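Local coordinates for protein extracellular ligand-binding receptor (Rhodopseudomonas palustris, PDB 4EYQ) that probably captures small aromatic acids, such as 4-hydroxyphenylpyruvic acid and caffeic acid, between two lobes as the solute-binding protein of a transport system, at residues 13-18 with 75-80; 116-121 with 339-344; 199-204 with 230-235. All blocks are in the same frame, centred on the assembly; numbering follows the deposited sequence. Where two conformers were deposited one is given.

Contact 1 of 3, residues 13-18 with 75-80; sequences TVTTTG and GSSVTP. With ENO (3-(4-hydroxy-phenyl)pyruvic acid), chain B; DHC (caffeic acid), chain C.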
loop_
_atom_site.group_PDB
_atom_site.type_symbol
_atom_site.label_atom_id
_atom_site.label_comp_id
_atom_site.label_asym_id
_atom_site.label_seq_id
_atom_site.Cartn_x
_atom_site.Cartn_y
_atom_site.Cartn_z
ATOM N N THR A 13 -0.887 2.913 13.755
ATOM C CA THR A 13 -2.287 2.496 13.670
ATOM C C THR A 13 -2.536 1.683 12.378
ATOM O O THR A 13 -2.283 2.153 11.254
ATOM C CB THR A 13 -3.235 3.708 13.871
ATOM O OG1 THR A 13 -4.587 3.272 13.859
ATOM C CG2 THR A 13 -3.033 4.772 12.807
ATOM N N VAL A 14 -2.964 0.437 12.560
ATOM C CA VAL A 14 -3.152 -0.470 11.447
ATOM C C VAL A 14 -4.471 -1.196 11.633
ATOM O O VAL A 14 -5.070 -1.139 12.712
ATOM C CB VAL A 14 -1.964 -1.463 11.260
ATOM C CG1 VAL A 14 -0.738 -0.720 10.698
ATOM C CG2 VAL A 14 -1.643 -2.226 12.537
ATOM N N THR A 15 -4.931 -1.855 10.577
ATOM C CA THR A 15 -6.226 -2.493 10.610
ATOM C C THR A 15 -6.060 -3.991 10.837
ATOM O O THR A 15 -5.747 -4.734 9.885
ATOM C CB THR A 15 -7.004 -2.230 9.307
ATOM O OG1 THR A 15 -7.006 -0.820 9.027
ATOM C CG2 THR A 15 -8.414 -2.709 9.466
ATOM N N THR A 16 -6.255 -4.433 12.080
ATOM C CA THR A 16 -6.093 -5.849 12.411
ATOM C C THR A 16 -7.442 -6.556 12.699
ATOM O O THR A 16 -7.472 -7.760 12.997
ATOM C CB THR A 16 -5.071 -6.074 13.555
ATOM O OG1 THR A 16 -5.471 -5.341 14.706
ATOM C CG2 THR A 16 -3.664 -5.595 13.134
ATOM N N THR A 17 -8.549 -5.813 12.605
ATOM C CA THR A 17 -9.893 -6.429 12.678
ATOM C C THR A 17 -10.776 -5.841 11.567
ATOM O O THR A 17 -10.468 -4.774 11.039
ATOM C CB THR A 17 -10.579 -6.213 14.055
ATOM O OG1 THR A 17 -10.740 -4.815 14.278
ATOM C CG2 THR A 17 -9.763 -6.798 15.215
ATOM N N GLY A 18 -11.853 -6.532 11.204
ATOM C CA GLY A 18 -12.807 -6.029 10.197
ATOM C C GLY A 18 -12.424 -6.421 8.772
ATOM O O GLY A 18 -11.499 -7.211 8.587
ATOM N N GLY A 75 0.782 4.560 9.392
ATOM C CA GLY A 75 -0.564 3.948 9.200
ATOM C C GLY A 75 -1.353 4.747 8.177
ATOM O O GLY A 75 -0.808 5.672 7.584
ATOM N N SER A 76 -2.598 4.384 7.899
ATOM C CA SER A 76 -3.250 3.140 8.372
ATOM C C SER A 76 -3.048 2.104 7.249
ATOM O O SER A 76 -2.089 2.239 6.432
ATOM C CB SER A 76 -4.740 3.436 8.617
ATOM O OG SER A 76 -5.467 2.313 9.097
ATOM N N SER A 77 -3.934 1.099 7.186
ATOM C CA SER A 77 -3.790 -0.009 6.239
ATOM C C SER A 77 -4.588 0.176 4.968
ATOM O O SER A 77 -4.304 -0.473 3.938
ATOM C CB SER A 77 -4.204 -1.311 6.896
ATOM O OG SER A 77 -3.338 -1.557 7.963
ATOM N N VAL A 78 -5.595 1.042 5.045
ATOM C CA VAL A 78 -6.422 1.329 3.893
ATOM C C VAL A 78 -6.599 2.828 3.769
ATOM O O VAL A 78 -6.298 3.569 4.702
ATOM C CB VAL A 78 -7.770 0.554 3.930
ATOM C CG1 VAL A 78 -7.524 -0.950 3.688
ATOM C CG2 VAL A 78 -8.528 0.801 5.238
ATOM N N THR A 79 -7.066 3.279 2.617
ATOM C CA THR A 79 -7.036 4.709 2.285
ATOM C C THR A 79 -7.881 5.623 3.215
ATOM O O THR A 79 -7.372 6.625 3.695
ATOM C CB THR A 79 -7.357 4.935 0.798
ATOM O OG1 THR A 79 -6.404 4.204 -0.001
ATOM C CG2 THR A 79 -7.330 6.400 0.447
ATOM N N PRO A 80 -9.168 5.290 3.464
ATOM C CA PRO A 80 -9.940 6.268 4.303
ATOM C C PRO A 80 -9.366 6.601 5.703
ATOM O O PRO A 80 -9.226 7.793 6.014
ATOM C CB PRO A 80 -11.369 5.689 4.335
ATOM C CG PRO A 80 -11.408 4.744 3.160
ATOM C CD PRO A 80 -10.018 4.180 2.992
HETATM O O4 ENO B . -5.338 1.626 0.169
HETATM C C9 ENO B . -2.960 -1.056 0.730
HETATM C C8 ENO B . -1.620 -1.146 0.395
HETATM C C7 ENO B . -1.226 -0.999 -0.929
HETATM C C6 ENO B . -2.154 -0.748 -1.940
HETATM C C5 ENO B . -3.500 -0.668 -1.586
HETATM C C4 ENO B . -3.907 -0.812 -0.257
HETATM O O3 ENO B . 0.096 -1.086 -1.214
HETATM C C3 ENO B . -5.379 -0.751 0.128
HETATM C C2 ENO B . -6.007 0.610 0.217
HETATM C C1 ENO B . -7.464 0.680 0.374
HETATM O O2 ENO B . -8.018 1.797 0.385
HETATM O O1 ENO B . -8.136 -0.378 0.482
HETATM C C1 DHC C . -7.563 0.561 0.126
HETATM O O1 DHC C . -8.279 -0.465 0.253
HETATM C C2 DHC C . -6.186 0.462 -0.415
HETATM C C3 DHC C . -5.395 -0.517 -0.026
HETATM C "C1'" DHC C . -4.007 -0.653 -0.536
HETATM C "C2'" DHC C . -3.028 -0.947 0.395
HETATM C "C3'" DHC C . -1.721 -1.102 -0.016
HETATM C "C4'" DHC C . -1.380 -0.940 -1.455
HETATM C "C5'" DHC C . -2.379 -0.627 -2.365
HETATM C "C6'" DHC C . -3.687 -0.490 -1.895
HETATM O "O4'" DHC C . -0.094 -1.086 -1.871
HETATM O "O3'" DHC C . -0.783 -1.397 0.916
HETATM O O2 DHC C . -7.990 1.691 0.444
#
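Ser77 meets the chain just past strand 8-14 through its hydroxyl, which accepts a nearly straight hydrogen bond from Thr15 N (N to OG 3.1 Å, 167° at the hydrogen). Its OG stands beside its own backbone N, opposite the carbonyl carbon (chi1 -63°), and from there also packs against Val14 CB at 3.6 Å. A second hydrogen bond ties the same OG to Glu27 of helix 21-30, so an alanine at this position would probably leave both Thr15 N and that carboxylate without this partner. Thr15 lies alongside, its OG1 3.6 Å from Ser77 CB, while OG1 is hydrogen-bonded to Asp50 OD1. Ser76 turns its hydroxyl to the other carboxylate oxygen of Asp50, which therefore reaches both segments. Thr13 O receives CA-H contacts from Gly75 and Ser76, each CA at 3.2 Å; a CB on Gly75 would collide with this oxygen. The peptide between Gly75 and Ser76 is cis, shortly before helix 79-92. At the start of that helix, Thr79 N gives a 2.8 Å hydrogen bond to O2 of either bound acid. Adjacent parallel strand ends with a helix N terminus facing a ligand carboxylate are characteristic of the cleft of a periplasmic binding protein.

Contact 2 of 3, residues 116-121 with 339-344; sequences PQPIPI and DRYGLD. With ENO (3-(4-hydroxy-phenyl)pyruvic acid), chain B; DHC (caffeic acid), chain C.
Pro116 brings its carbonyl oxygen to the edge of the Tyr341 ring, 3.0 Å from CD2 in the conformer described, one of two deposited for this tyrosine. The two segments meeting here run between the lobes, as expected for hinge crossovers of a type I periplasmic binding protein. The Pro116 ring turns to the cleft, where CB comes within 3.3 Å of O3 of 4-hydroxyphenylpyruvic acid. Next comes Gln117, whose CG touches Leu343 CD1 at 4.0 Å; its amide continues past this contact, with OE1 held by Gln282. Pro118 lies over one face of Tyr341, its CB 3.8 Å from the ring centroid and 19° off the normal, a CH-pi contact displaced toward the ring's rim. That ring is directed across by a first torsion of -79°, with CG opposite the carbonyl carbon. Behind it, Asp339 closes an Asx turn: OD1 accepts from Tyr341 N and, at 3.0 Å, from Gly342 N, both approaching from the same face of the carboxylate plane. One residue beyond the N-cap Pro118, Ile119 N donates to a water 2.9 Å away, which in turn donates to Tyr341 OH; that hydroxyl is also hydrogen-bonded to Leu102 O. The first turn of helix 119-132 then presents Ile121 to the same loop. Its chain is fully extended at chi2 (-179°), which carries CD1 to within 3.6 Å of Leu343 O.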
loop_
_atom_site.group_PDB
_atom_site.type_symbol
_atom_site.label_atom_id
_atom_site.label_comp_id
_atom_site.label_asym_id
_atom_site.label_seq_id
_atom_site.Cartn_x
_atom_site.Cartn_y
_atom_site.Cartn_z
ATOM N N PRO A 116 3.172 2.828 -0.098
ATOM C CA PRO A 116 2.626 2.154 -1.285
ATOM C C PRO A 116 2.842 2.932 -2.603
ATOM O O PRO A 116 2.856 4.180 -2.596
ATOM C CB PRO A 116 1.119 2.037 -0.986
ATOM C CG PRO A 116 1.015 2.072 0.504
ATOM C CD PRO A 116 2.127 3.005 0.949
ATOM N N GLN A 117 2.982 2.193 -3.716
ATOM C CA GLN A 117 3.176 2.804 -5.060
ATOM C C GLN A 117 2.025 3.721 -5.468
ATOM O O GLN A 117 0.889 3.388 -5.174
ATOM C CB GLN A 117 3.343 1.710 -6.083
ATOM C CG GLN A 117 4.649 0.932 -5.845
ATOM C CD GLN A 117 4.542 -0.236 -4.840
ATOM O OE1 GLN A 117 3.497 -0.456 -4.229
ATOM N NE2 GLN A 117 5.645 -1.010 -4.686
ATOM N N PRO A 118 2.318 4.900 -6.079
ATOM C CA PRO A 118 1.217 5.753 -6.502
ATOM C C PRO A 118 0.407 5.030 -7.578
ATOM O O PRO A 118 0.950 4.252 -8.379
ATOM C CB PRO A 118 1.907 7.035 -7.029
ATOM C CG PRO A 118 3.327 6.657 -7.269
ATOM C CD PRO A 118 3.645 5.506 -6.348
ATOM N N ILE A 119 -0.900 5.259 -7.563
ATOM C CA ILE A 119 -1.819 4.569 -8.464
ATOM C C ILE A 119 -1.385 4.655 -9.956
ATOM O O ILE A 119 -1.332 3.628 -10.636
ATOM C CB ILE A 119 -3.269 5.070 -8.238
ATOM C CG1 ILE A 119 -4.000 4.141 -7.273
ATOM C CG2 ILE A 119 -4.032 5.185 -9.554
ATOM C CD1 ILE A 119 -3.298 3.926 -5.944
ATOM N N PRO A 120 -1.059 5.870 -10.463
ATOM C CA PRO A 120 -0.651 5.934 -11.881
ATOM C C PRO A 120 0.580 5.079 -12.271
ATOM O O PRO A 120 0.653 4.603 -13.399
ATOM C CB PRO A 120 -0.407 7.446 -12.135
ATOM C CG PRO A 120 -1.215 8.140 -11.088
ATOM C CD PRO A 120 -1.190 7.228 -9.871
ATOM N N ILE A 121 1.514 4.853 -11.350
ATOM C CA ILE A 121 2.636 3.940 -11.619
ATOM C C ILE A 121 2.142 2.504 -11.833
ATOM O O ILE A 121 2.597 1.828 -12.746
ATOM C CB ILE A 121 3.757 4.041 -10.533
ATOM C CG1 ILE A 121 4.628 5.267 -10.829
ATOM C CG2 ILE A 121 4.655 2.800 -10.526
ATOM C CD1 ILE A 121 5.773 5.486 -9.865
ATOM N N ASP A 339 6.910 15.724 -4.269
ATOM C CA ASP A 339 6.727 14.293 -4.516
ATOM C C ASP A 339 6.842 13.534 -3.206
ATOM O O ASP A 339 7.954 13.332 -2.685
ATOM C CB ASP A 339 7.762 13.783 -5.526
ATOM C CG ASP A 339 7.550 12.350 -5.909
ATOM O OD1 ASP A 339 6.590 11.693 -5.462
ATOM O OD2 ASP A 339 8.390 11.867 -6.673
ATOM N N ARG A 340 5.690 13.089 -2.692
ATOM C CA ARG A 340 5.640 12.447 -1.378
ATOM C C ARG A 340 5.548 10.944 -1.475
ATOM O O ARG A 340 5.406 10.267 -0.439
ATOM C CB ARG A 340 4.511 13.039 -0.518
ATOM C CG ARG A 340 4.579 14.566 -0.447
ATOM C CD ARG A 340 5.916 15.033 0.098
ATOM N NE ARG A 340 6.052 14.790 1.537
ATOM C CZ ARG A 340 7.174 15.014 2.226
ATOM N NH1 ARG A 340 8.272 15.466 1.595
ATOM N NH2 ARG A 340 7.209 14.791 3.536
ATOM N N TYR A 341 5.618 10.406 -2.694
ATOM C CA TYR A 341 5.686 8.964 -2.872
ATOM C C TYR A 341 7.135 8.599 -3.183
ATOM O O TYR A 341 7.656 7.658 -2.609
ATOM C CB TYR A 341 4.754 8.454 -3.988
ATOM C CG TYR A 341 3.271 8.321 -3.641
ATOM C CD1 TYR A 341 2.453 9.456 -3.534
ATOM C CD2 TYR A 341 2.677 7.072 -3.470
ATOM C CE1 TYR A 341 1.100 9.339 -3.263
ATOM C CE2 TYR A 341 1.326 6.944 -3.214
ATOM C CZ TYR A 341 0.538 8.081 -3.102
ATOM O OH TYR A 341 -0.801 7.965 -2.834
ATOM N N GLY A 342 7.776 9.342 -4.090
ATOM C CA GLY A 342 9.215 9.222 -4.285
ATOM C C GLY A 342 9.664 7.973 -5.001
ATOM O O GLY A 342 10.819 7.574 -4.854
ATOM N N LEU A 343 8.784 7.359 -5.801
ATOM C CA LEU A 343 9.129 6.050 -6.398
ATOM C C LEU A 343 9.238 6.104 -7.913
ATOM O O LEU A 343 8.716 7.025 -8.544
ATOM C CB LEU A 343 8.120 4.984 -5.963
ATOM C CG LEU A 343 8.265 4.513 -4.532
ATOM C CD1 LEU A 343 7.055 3.646 -4.165
ATOM C CD2 LEU A 343 9.584 3.736 -4.331
ATOM N N ASP A 344 9.940 5.130 -8.494
ATOM C CA ASP A 344 10.060 5.057 -9.964
ATOM C C ASP A 344 9.768 3.607 -10.472
ATOM O O ASP A 344 9.160 2.811 -9.742
ATOM C CB ASP A 344 11.419 5.666 -10.456
ATOM C CG ASP A 344 12.649 4.881 -9.941
ATOM O OD1 ASP A 344 12.504 3.692 -9.574
ATOM O OD2 ASP A 344 13.769 5.452 -9.918
HETATM O O4 ENO B . -5.338 1.626 0.169
HETATM C C9 ENO B . -2.960 -1.056 0.730
HETATM C C8 ENO B . -1.620 -1.146 0.395
HETATM C C7 ENO B . -1.226 -0.999 -0.929
HETATM C C6 ENO B . -2.154 -0.748 -1.940
HETATM C C5 ENO B . -3.500 -0.668 -1.586
HETATM C C4 ENO B . -3.907 -0.812 -0.257
HETATM O O3 ENO B . 0.096 -1.086 -1.214
HETATM C C3 ENO B . -5.379 -0.751 0.128
HETATM C C2 ENO B . -6.007 0.610 0.217
HETATM C C1 ENO B . -7.464 0.680 0.374
HETATM O O2 ENO B . -8.018 1.797 0.385
HETATM O O1 ENO B . -8.136 -0.378 0.482
HETATM C C1 DHC C . -7.563 0.561 0.126
HETATM O O1 DHC C . -8.279 -0.465 0.253
HETATM C C2 DHC C . -6.186 0.462 -0.415
HETATM C C3 DHC C . -5.395 -0.517 -0.026
HETATM C "C1'" DHC C . -4.007 -0.653 -0.536
HETATM C "C2'" DHC C . -3.028 -0.947 0.395
HETATM C "C3'" DHC C . -1.721 -1.102 -0.016
HETATM C "C4'" DHC C . -1.380 -0.940 -1.455
HETATM C "C5'" DHC C . -2.379 -0.627 -2.365
HETATM C "C6'" DHC C . -3.687 -0.490 -1.895
HETATM O "O4'" DHC C . -0.094 -1.086 -1.871
HETATM O "O3'" DHC C . -0.783 -1.397 0.916
HETATM O O2 DHC C . -7.990 1.691 0.444
HETATM O O HOH W 1 -1.752 7.424 -5.882
#

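Contact 3 of 3, residues 199-204 with 230-235; sequences SGTAAA and FIRIAG. With DHC (caffeic acid), chain C; ENO (3-(4-hydroxy-phenyl)pyruvic acid), chain B.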
loop_
_atom_site.group_PDB
_atom_site.type_symbol
_atom_site.label_atom_id
_atom_site.label_comp_id
_atom_site.label_asym_id
_atom_site.label_seq_id
_atom_site.Cartn_x
_atom_site.Cartn_y
_atom_site.Cartn_z
ATOM N N SER A 199 -9.219 -4.260 -2.470
ATOM C CA SER A 199 -8.015 -4.741 -1.780
ATOM C C SER A 199 -8.341 -5.936 -0.904
ATOM O O SER A 199 -9.522 -6.198 -0.625
ATOM C CB SER A 199 -7.424 -3.622 -0.908
ATOM O OG SER A 199 -8.432 -3.012 -0.107
ATOM N N GLY A 200 -7.283 -6.646 -0.488
ATOM C CA GLY A 200 -7.364 -7.782 0.435
ATOM C C GLY A 200 -8.406 -8.797 0.041
ATOM O O GLY A 200 -8.527 -9.140 -1.143
ATOM N N THR A 201 -9.189 -9.263 1.013
ATOM C CA THR A 201 -10.199 -10.302 0.717
ATOM C C THR A 201 -11.387 -9.753 -0.078
ATOM O O THR A 201 -11.976 -10.466 -0.896
ATOM C CB THR A 201 -10.662 -11.013 1.989
ATOM O OG1 THR A 201 -11.018 -10.027 2.941
ATOM C CG2 THR A 201 -9.529 -11.847 2.571
ATOM N N ALA A 202 -11.726 -8.482 0.115
ATOM C CA ALA A 202 -12.783 -7.891 -0.704
ATOM C C ALA A 202 -12.513 -7.850 -2.221
ATOM O O ALA A 202 -13.466 -7.823 -3.014
ATOM C CB ALA A 202 -13.145 -6.507 -0.204
ATOM N N ALA A 203 -11.242 -7.831 -2.638
ATOM C CA ALA A 203 -10.932 -7.850 -4.068
ATOM C C ALA A 203 -11.350 -9.199 -4.677
ATOM O O ALA A 203 -11.616 -9.292 -5.878
ATOM C CB ALA A 203 -9.447 -7.567 -4.318
ATOM N N ALA A 204 -11.435 -10.244 -3.846
ATOM C CA ALA A 204 -11.837 -11.567 -4.345
ATOM C C ALA A 204 -13.352 -11.640 -4.608
ATOM O O ALA A 204 -13.825 -12.541 -5.299
ATOM C CB ALA A 204 -11.408 -12.665 -3.388
ATOM N N PHE A 230 -5.891 -13.153 -1.162
ATOM C CA PHE A 230 -6.695 -13.028 -2.368
ATOM C C PHE A 230 -6.880 -14.397 -3.023
ATOM O O PHE A 230 -7.994 -14.774 -3.405
ATOM C CB PHE A 230 -6.071 -12.027 -3.342
ATOM C CG PHE A 230 -6.752 -11.981 -4.685
ATOM C CD1 PHE A 230 -7.866 -11.161 -4.877
ATOM C CD2 PHE A 230 -6.284 -12.747 -5.754
ATOM C CE1 PHE A 230 -8.493 -11.101 -6.115
ATOM C CE2 PHE A 230 -6.912 -12.694 -6.996
ATOM C CZ PHE A 230 -8.007 -11.862 -7.179
ATOM N N ILE A 231 -5.796 -15.160 -3.144
ATOM C CA ILE A 231 -5.891 -16.456 -3.807
ATOM C C ILE A 231 -6.710 -17.440 -2.972
ATOM O O ILE A 231 -7.499 -18.227 -3.525
ATOM C CB ILE A 231 -4.502 -17.055 -4.113
ATOM C CG1 ILE A 231 -3.725 -16.147 -5.085
ATOM C CG2 ILE A 231 -4.633 -18.489 -4.646
ATOM C CD1 ILE A 231 -2.319 -16.657 -5.360
ATOM N N ARG A 232 -6.526 -17.395 -1.652
ATOM C CA ARG A 232 -7.248 -18.289 -0.724
ATOM C C ARG A 232 -8.754 -18.078 -0.831
ATOM O O ARG A 232 -9.487 -19.018 -0.861
ATOM C CB ARG A 232 -6.773 -18.111 0.732
ATOM C CG ARG A 232 -7.391 -19.110 1.723
ATOM C CD ARG A 232 -6.912 -18.928 3.172
ATOM N NE ARG A 232 -6.958 -17.513 3.572
ATOM C CZ ARG A 232 -8.046 -16.871 4.000
ATOM N NH1 ARG A 232 -9.194 -17.523 4.123
ATOM N NH2 ARG A 232 -7.990 -15.574 4.321
ATOM N N ILE A 233 -9.206 -16.835 -0.927
ATOM C CA ILE A 233 -10.655 -16.560 -1.021
ATOM C C ILE A 233 -11.183 -16.738 -2.437
ATOM O O ILE A 233 -12.248 -17.309 -2.614
ATOM C CB ILE A 233 -11.015 -15.151 -0.468
ATOM C CG1 ILE A 233 -10.633 -15.046 1.012
ATOM C CG2 ILE A 233 -12.491 -14.803 -0.688
ATOM C CD1 ILE A 233 -11.201 -16.125 1.901
ATOM N N ALA A 234 -10.442 -16.270 -3.451
ATOM C CA ALA A 234 -10.926 -16.339 -4.823
ATOM C C ALA A 234 -10.911 -17.748 -5.367
ATOM O O ALA A 234 -11.733 -18.090 -6.221
ATOM C CB ALA A 234 -10.131 -15.420 -5.726
ATOM N N GLY A 235 -9.970 -18.559 -4.884
ATOM C CA GLY A 235 -9.789 -19.913 -5.388
ATOM C C GLY A 235 -9.555 -19.943 -6.901
ATOM O O GLY A 235 -8.763 -19.172 -7.463
HETATM C C1 DHC C . -7.563 0.561 0.126
HETATM O O1 DHC C . -8.279 -0.465 0.253
HETATM C C2 DHC C . -6.186 0.462 -0.415
HETATM C C3 DHC C . -5.395 -0.517 -0.026
HETATM C "C1'" DHC C . -4.007 -0.653 -0.536
HETATM C "C2'" DHC C . -3.028 -0.947 0.395
HETATM C "C3'" DHC C . -1.721 -1.102 -0.016
HETATM C "C4'" DHC C . -1.380 -0.940 -1.455
HETATM C "C5'" DHC C . -2.379 -0.627 -2.365
HETATM C "C6'" DHC C . -3.687 -0.490 -1.895
HETATM O "O4'" DHC C . -0.094 -1.086 -1.871
HETATM O "O3'" DHC C . -0.783 -1.397 0.916
HETATM O O2 DHC C . -7.990 1.691 0.444
HETATM O O4 ENO B . -5.338 1.626 0.169
HETATM C C9 ENO B . -2.960 -1.056 0.730
HETATM C C8 ENO B . -1.620 -1.146 0.395
HETATM C C7 ENO B . -1.226 -0.999 -0.929
HETATM C C6 ENO B . -2.154 -0.748 -1.940
HETATM C C5 ENO B . -3.500 -0.668 -1.586
HETATM C C4 ENO B . -3.907 -0.812 -0.257
HETATM O O3 ENO B . 0.096 -1.086 -1.214
HETATM C C3 ENO B . -5.379 -0.751 0.128
HETATM C C2 ENO B . -6.007 0.610 0.217
HETATM C C1 ENO B . -7.464 0.680 0.374
HETATM O O2 ENO B . -8.018 1.797 0.385
HETATM O O1 ENO B . -8.136 -0.378 0.482
#
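Ala203 O accepts a hydrogen bond from Gln221 NE2 and at the same time meets the edge of the Phe230 ring, lying near its plane 3.6 Å from CE1. The phenylalanine reaches this carbonyl because its CG is anti to the backbone N (chi1 173°), which swings the ring from the helix toward residues 203 and 204. Ala203 CB touches CD1 of that ring, 4.0 Å away. Ala204 then packs into the helix surface: its CB is 3.6 Å from Ile233 CG2 and 3.8 Å from Ala234 CB, with Phe230 CD1 slightly farther off. Methyl groups this small let the two backbones come close, the CA atoms of Ala204 and Ala234 being 4.9 Å apart. The segments belong to consecutive beta-alpha units of the second lobe, where helices 204-212 and 228-234 follow the neighbouring parallel strands 193-197 and 218-221. Toward the outer end of the contact, the side chains of Thr201 and Ile233 cross obliquely, Thr201 CG2 lying 3.7 Å from Ile233 CG1, and the Arg232 guanidinium passes near that methyl while forming a salt bridge with Asp229. Phe230 also packs on Tyr358 of strand 357-360. At the other end of its segment, Ser199 turns away from the helix into the cleft, its OG 2.6 Å from O1 of caffeic acid.

In the fold
From the N terminus, strand 8-14 enters the first lobe's sheet, and contact 1 closes the first loop when the chain returns at 75-80 beside it. The chain leaves that sheet after strand 112-114 through 116-121, which opens contact 2. The second lobe follows, and contact 3 closes a short loop between residues 199-204 and 230-235 within it. Only after helices 261-275, 282-301 and 310-322 does 339-344 close contact 2, so contact 3 is nested inside contact 2 while contact 1 precedes both. Contacts 1 and 3 approach to about 4 Å at their nearest atoms, facing each other across the ligand site, which all three touch; contact 2 ties crossovers between the lobes.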